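Long-range contact in flagellar biosynthesis protein FlhA (Bacillus subtilis, PDB 3MIX), which takes part in exporting flagellar proteins through the type III secretion system, the part described here being its cytosolic domain: residues 113-125 with 166-178. Numbering follows the deposited sequence.
Sequences VAKGELLLDHYLA and TVVDPASVVSTHI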
loop_
_atom_site.group_PDB
_atom_site.type_symbol
_atom_site.label_atom_id
_atom_site.label_comp_id
_atom_site.label_asym_id
_atom_site.label_seq_id
_atom_site.Cartn_x
_atom_site.Cartn_y
_atom_site.Cartn_z
ATOM N N VAL A 113 -12.850 0.211 -5.280
ATOM C CA VAL A 113 -11.596 -0.504 -5.494
ATOM C C VAL A 113 -11.851 -1.978 -5.705
ATOM O O VAL A 113 -10.961 -2.716 -6.100
ATOM C CB VAL A 113 -10.578 -0.299 -4.315
ATOM C CG1 VAL A 113 -10.140 1.156 -4.238
ATOM C CG2 VAL A 113 -11.149 -0.785 -2.968
ATOM N N ALA A 114 -13.065 -2.414 -5.409
ATOM C CA ALA A 114 -13.413 -3.816 -5.549
ATOM C C ALA A 114 -14.910 -4.000 -5.599
ATOM O O ALA A 114 -15.658 -3.269 -4.963
ATOM C CB ALA A 114 -12.828 -4.624 -4.402
ATOM N N LYS A 115 -15.337 -4.988 -6.372
ATOM C CA LYS A 115 -16.703 -5.482 -6.290
ATOM C C LYS A 115 -16.707 -6.985 -6.464
ATOM O O LYS A 115 -15.752 -7.564 -6.995
ATOM C CB LYS A 115 -17.644 -4.772 -7.277
ATOM C CG LYS A 115 -17.303 -4.904 -8.755
ATOM C CD LYS A 115 -18.278 -4.067 -9.586
ATOM C CE LYS A 115 -17.782 -3.861 -11.010
ATOM N NZ LYS A 115 -18.347 -2.626 -11.617
ATOM N N GLY A 116 -17.769 -7.617 -5.980
ATOM C CA GLY A 116 -17.876 -9.062 -6.031
ATOM C C GLY A 116 -19.279 -9.542 -5.744
ATOM O O GLY A 116 -20.208 -8.741 -5.604
ATOM N N GLU A 117 -19.412 -10.860 -5.654
ATOM C CA GLU A 117 -20.692 -11.519 -5.441
ATOM C C GLU A 117 -20.509 -12.712 -4.510
ATOM O O GLU A 117 -19.524 -13.444 -4.606
ATOM C CB GLU A 117 -21.315 -11.953 -6.777
ATOM C CG GLU A 117 -20.500 -12.973 -7.605
ATOM C CD GLU A 117 -19.128 -12.456 -8.059
ATOM O OE1 GLU A 117 -18.990 -11.237 -8.322
ATOM O OE2 GLU A 117 -18.181 -13.273 -8.156
ATOM N N LEU A 118 -21.454 -12.892 -3.598
ATOM C CA LEU A 118 -21.403 -14.012 -2.673
ATOM C C LEU A 118 -22.695 -14.818 -2.670
ATOM O O LEU A 118 -23.792 -14.271 -2.793
ATOM C CB LEU A 118 -21.076 -13.534 -1.258
ATOM C CG LEU A 118 -19.701 -12.918 -0.967
ATOM C CD1 LEU A 118 -19.700 -12.325 0.437
ATOM C CD2 LEU A 118 -18.554 -13.918 -1.133
ATOM N N LEU A 119 -22.542 -16.130 -2.544
ATOM C CA LEU A 119 -23.663 -17.039 -2.363
ATOM C C LEU A 119 -23.514 -17.642 -0.970
ATOM O O LEU A 119 -22.764 -18.601 -0.773
ATOM C CB LEU A 119 -23.652 -18.117 -3.449
ATOM C CG LEU A 119 -23.870 -17.659 -4.897
ATOM C CD1 LEU A 119 -23.439 -18.743 -5.880
ATOM C CD2 LEU A 119 -25.322 -17.260 -5.147
ATOM N N LEU A 120 -24.224 -17.054 -0.008
ATOM C CA LEU A 120 -24.017 -17.316 1.422
ATOM C C LEU A 120 -24.194 -18.780 1.807
ATOM O O LEU A 120 -23.510 -19.281 2.704
ATOM C CB LEU A 120 -24.950 -16.451 2.279
ATOM C CG LEU A 120 -25.371 -15.057 1.803
ATOM C CD1 LEU A 120 -26.696 -15.146 1.022
ATOM C CD2 LEU A 120 -25.506 -14.122 2.987
ATOM N N ASP A 121 -25.110 -19.457 1.120
ATOM C CA ASP A 121 -25.411 -20.857 1.392
ATOM C C ASP A 121 -24.422 -21.792 0.683
ATOM O O ASP A 121 -24.595 -23.010 0.704
ATOM C CB ASP A 121 -26.854 -21.181 0.972
ATOM C CG ASP A 121 -27.823 -20.029 1.243
ATOM O OD1 ASP A 121 -27.621 -18.924 0.689
ATOM O OD2 ASP A 121 -28.796 -20.232 2.004
ATOM N N HIS A 122 -23.383 -21.222 0.073
ATOM C CA HIS A 122 -22.439 -21.999 -0.741
ATOM C C HIS A 122 -20.988 -21.961 -0.251
ATOM O O HIS A 122 -20.700 -21.459 0.836
ATOM C CB HIS A 122 -22.524 -21.579 -2.214
ATOM C CG HIS A 122 -23.800 -21.985 -2.880
ATOM N ND1 HIS A 122 -23.931 -23.165 -3.578
ATOM C CD2 HIS A 122 -25.006 -21.371 -2.948
ATOM C CE1 HIS A 122 -25.161 -23.262 -4.051
ATOM N NE2 HIS A 122 -25.833 -22.185 -3.684
ATOM N N TYR A 123 -20.098 -22.536 -1.061
ATOM C CA TYR A 123 -18.658 -22.575 -0.809
ATOM C C TYR A 123 -17.898 -22.479 -2.135
ATOM O O TYR A 123 -18.404 -22.880 -3.191
ATOM C CB TYR A 123 -18.247 -23.862 -0.083
ATOM C CG TYR A 123 -18.906 -24.107 1.261
ATOM C CD1 TYR A 123 -18.332 -23.625 2.440
ATOM C CD2 TYR A 123 -20.090 -24.860 1.358
ATOM C CE1 TYR A 123 -18.928 -23.861 3.680
ATOM C CE2 TYR A 123 -20.694 -25.103 2.597
ATOM C CZ TYR A 123 -20.105 -24.600 3.753
ATOM O OH TYR A 123 -20.690 -24.835 4.977
ATOM N N LEU A 124 -16.677 -21.950 -2.063
ATOM C CA LEU A 124 -15.847 -21.694 -3.241
ATOM C C LEU A 124 -14.646 -22.651 -3.294
ATOM O O LEU A 124 -13.850 -22.709 -2.352
ATOM C CB LEU A 124 -15.388 -20.227 -3.240
ATOM C CG LEU A 124 -14.812 -19.614 -4.518
ATOM C CD1 LEU A 124 -15.855 -19.568 -5.649
ATOM C CD2 LEU A 124 -14.254 -18.221 -4.221
ATOM N N ALA A 125 -14.535 -23.401 -4.396
ATOM C CA ALA A 125 -13.517 -24.455 -4.536
ATOM C C ALA A 125 -12.229 -23.982 -5.216
ATOM O O ALA A 125 -12.165 -23.846 -6.439
ATOM C CB ALA A 125 -14.099 -25.664 -5.259
ATOM N N THR A 166 -9.044 -26.501 -2.782
ATOM C CA THR A 166 -9.306 -26.047 -1.415
ATOM C C THR A 166 -10.662 -25.321 -1.323
ATOM O O THR A 166 -11.123 -24.732 -2.309
ATOM C CB THR A 166 -8.118 -25.203 -0.852
ATOM O OG1 THR A 166 -7.905 -25.518 0.533
ATOM C CG2 THR A 166 -8.338 -23.692 -1.034
ATOM N N VAL A 167 -11.297 -25.387 -0.149
ATOM C CA VAL A 167 -12.696 -24.949 0.020
ATOM C C VAL A 167 -12.848 -23.781 1.005
ATOM O O VAL A 167 -12.412 -23.871 2.159
ATOM C CB VAL A 167 -13.614 -26.115 0.472
ATOM C CG1 VAL A 167 -15.078 -25.751 0.271
ATOM C CG2 VAL A 167 -13.278 -27.410 -0.275
ATOM N N VAL A 168 -13.487 -22.703 0.537
ATOM C CA VAL A 168 -13.609 -21.447 1.300
ATOM C C VAL A 168 -15.071 -20.990 1.421
ATOM O O VAL A 168 -15.789 -20.893 0.422
ATOM C CB VAL A 168 -12.792 -20.282 0.653
ATOM C CG1 VAL A 168 -12.554 -19.183 1.658
ATOM C CG2 VAL A 168 -11.462 -20.759 0.094
ATOM N N ASP A 169 -15.500 -20.694 2.645
ATOM C CA ASP A 169 -16.832 -20.130 2.873
ATOM C C ASP A 169 -16.885 -18.633 2.489
ATOM O O ASP A 169 -15.850 -17.973 2.434
ATOM C CB ASP A 169 -17.278 -20.363 4.320
ATOM C CG ASP A 169 -16.248 -19.917 5.320
ATOM O OD1 ASP A 169 -15.260 -20.659 5.526
ATOM O OD2 ASP A 169 -16.431 -18.826 5.903
ATOM N N PRO A 170 -18.091 -18.101 2.213
ATOM C CA PRO A 170 -18.224 -16.786 1.573
ATOM C C PRO A 170 -17.676 -15.627 2.404
ATOM O O PRO A 170 -17.064 -14.698 1.858
ATOM C CB PRO A 170 -19.740 -16.639 1.400
ATOM C CG PRO A 170 -20.267 -18.054 1.462
ATOM C CD PRO A 170 -19.407 -18.699 2.486
ATOM N N ALA A 171 -17.894 -15.690 3.713
ATOM C CA ALA A 171 -17.438 -14.654 4.614
ATOM C C ALA A 171 -15.908 -14.558 4.577
ATOM O O ALA A 171 -15.345 -13.468 4.700
ATOM C CB ALA A 171 -17.936 -14.932 6.005
ATOM N N SER A 172 -15.256 -15.703 4.388
ATOM C CA SER A 172 -13.810 -15.779 4.222
ATOM C C SER A 172 -13.365 -15.219 2.880
ATOM O O SER A 172 -12.342 -14.544 2.807
ATOM C CB SER A 172 -13.307 -17.221 4.371
ATOM O OG SER A 172 -13.010 -17.518 5.716
ATOM N N VAL A 173 -14.125 -15.509 1.825
ATOM C CA VAL A 173 -13.835 -14.936 0.507
ATOM C C VAL A 173 -13.817 -13.401 0.572
ATOM O O VAL A 173 -12.869 -12.776 0.102
ATOM C CB VAL A 173 -14.827 -15.414 -0.576
ATOM C CG1 VAL A 173 -14.432 -14.874 -1.946
ATOM C CG2 VAL A 173 -14.883 -16.935 -0.609
ATOM N N VAL A 174 -14.857 -12.814 1.170
ATOM C CA VAL A 174 -14.974 -11.360 1.259
ATOM C C VAL A 174 -13.919 -10.778 2.205
ATOM O O VAL A 174 -13.395 -9.695 1.956
ATOM C CB VAL A 174 -16.449 -10.881 1.576
ATOM C CG1 VAL A 174 -16.968 -11.472 2.906
ATOM C CG2 VAL A 174 -16.525 -9.359 1.612
ATOM N N SER A 175 -13.580 -11.542 3.244
ATOM C CA SER A 175 -12.544 -11.178 4.202
ATOM C C SER A 175 -11.182 -11.009 3.560
ATOM O O SER A 175 -10.527 -9.996 3.785
ATOM C CB SER A 175 -12.417 -12.226 5.304
ATOM O OG SER A 175 -13.347 -11.967 6.329
ATOM N N THR A 176 -10.750 -12.006 2.790
ATOM C CA THR A 176 -9.448 -11.937 2.147
ATOM C C THR A 176 -9.478 -10.943 0.960
ATOM O O THR A 176 -8.504 -10.236 0.717
ATOM C CB THR A 176 -8.847 -13.345 1.810
ATOM O OG1 THR A 176 -9.077 -13.685 0.447
ATOM C CG2 THR A 176 -9.412 -14.447 2.733
ATOM N N HIS A 177 -10.609 -10.845 0.267
ATOM C CA HIS A 177 -10.783 -9.782 -0.727
ATOM C C HIS A 177 -10.651 -8.344 -0.154
ATOM O O HIS A 177 -9.984 -7.479 -0.748
ATOM C CB HIS A 177 -12.095 -9.951 -1.477
ATOM C CG HIS A 177 -12.130 -9.223 -2.778
ATOM N ND1 HIS A 177 -13.298 -8.960 -3.453
ATOM C CD2 HIS A 177 -11.137 -8.664 -3.511
ATOM C CE1 HIS A 177 -13.023 -8.295 -4.559
ATOM N NE2 HIS A 177 -11.720 -8.092 -4.614
ATOM N N ILE A 178 -11.263 -8.101 1.001
ATOM C CA ILE A 178 -11.156 -6.811 1.667
ATOM C C ILE A 178 -9.724 -6.562 2.119
ATOM O O ILE A 178 -9.183 -5.482 1.854
ATOM C CB ILE A 178 -12.128 -6.689 2.854
ATOM C CG1 ILE A 178 -13.569 -6.582 2.345
ATOM C CG2 ILE A 178 -11.785 -5.468 3.728
ATOM C CD1 ILE A 178 -14.598 -6.882 3.415
#
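Leu-124 and Val-168 form a single antiparallel, hydrogen-bonded bridge: Leu-124 N donates to Val-168 O at 2.8 Å, nearly straight at 167°, and Val-168 N returns the bond to Leu-124 O at 2.9 Å. From this clasp the two segments diverge, one back through a type I turn at Leu-119 to His-122 into strand 111-117, the other straight into helix 170-189, with Asp-169 at the N-cap. Pro-170, in the first turn of that helix, fits into the bend of the turn, its CG 3.4 Å from Leu-119 O and its CD close to His-122 O. Beside it Tyr-123 lays CD1 and CE1 against the CB of Asp-169, ring and carboxylate planes 79° apart. Leu-124, with CG anti to the backbone N (chi1 -165°), carries CD2 to within 3.9 Å of Val-173 CG2. Leu-118, just past the end of strand 111-117, ties this segment to the helix with both methyls: CD1 meets Val-174 CB at 3.7 Å, the side chains crossing at about a right angle, while CD2 lies 3.4 Å from Pro-170 O and packs on Pro-170 CB and Val-173 CB. With alanine in place of Leu-118 both methyls are gone, and a gap would probably open over Val-174 and Pro-170. Farther along, Ala-114 CB lies 3.6 Å from His-177 NE2, and Lys-115 O sits in plane at the ring's edge; a hydrogen bond between His-177 ND1 and Tyr-104 OH, on the neighbouring strand 103-108, probably helps fix the imidazole's rotation. This is helix-on-sheet packing: the edge strand of a four-stranded mixed sheet in the FlhA cytosolic domain is joined to helix 170-189, and a single beta bridge holds together the ends of the long connection, whose middle, 126-165, is not modelled.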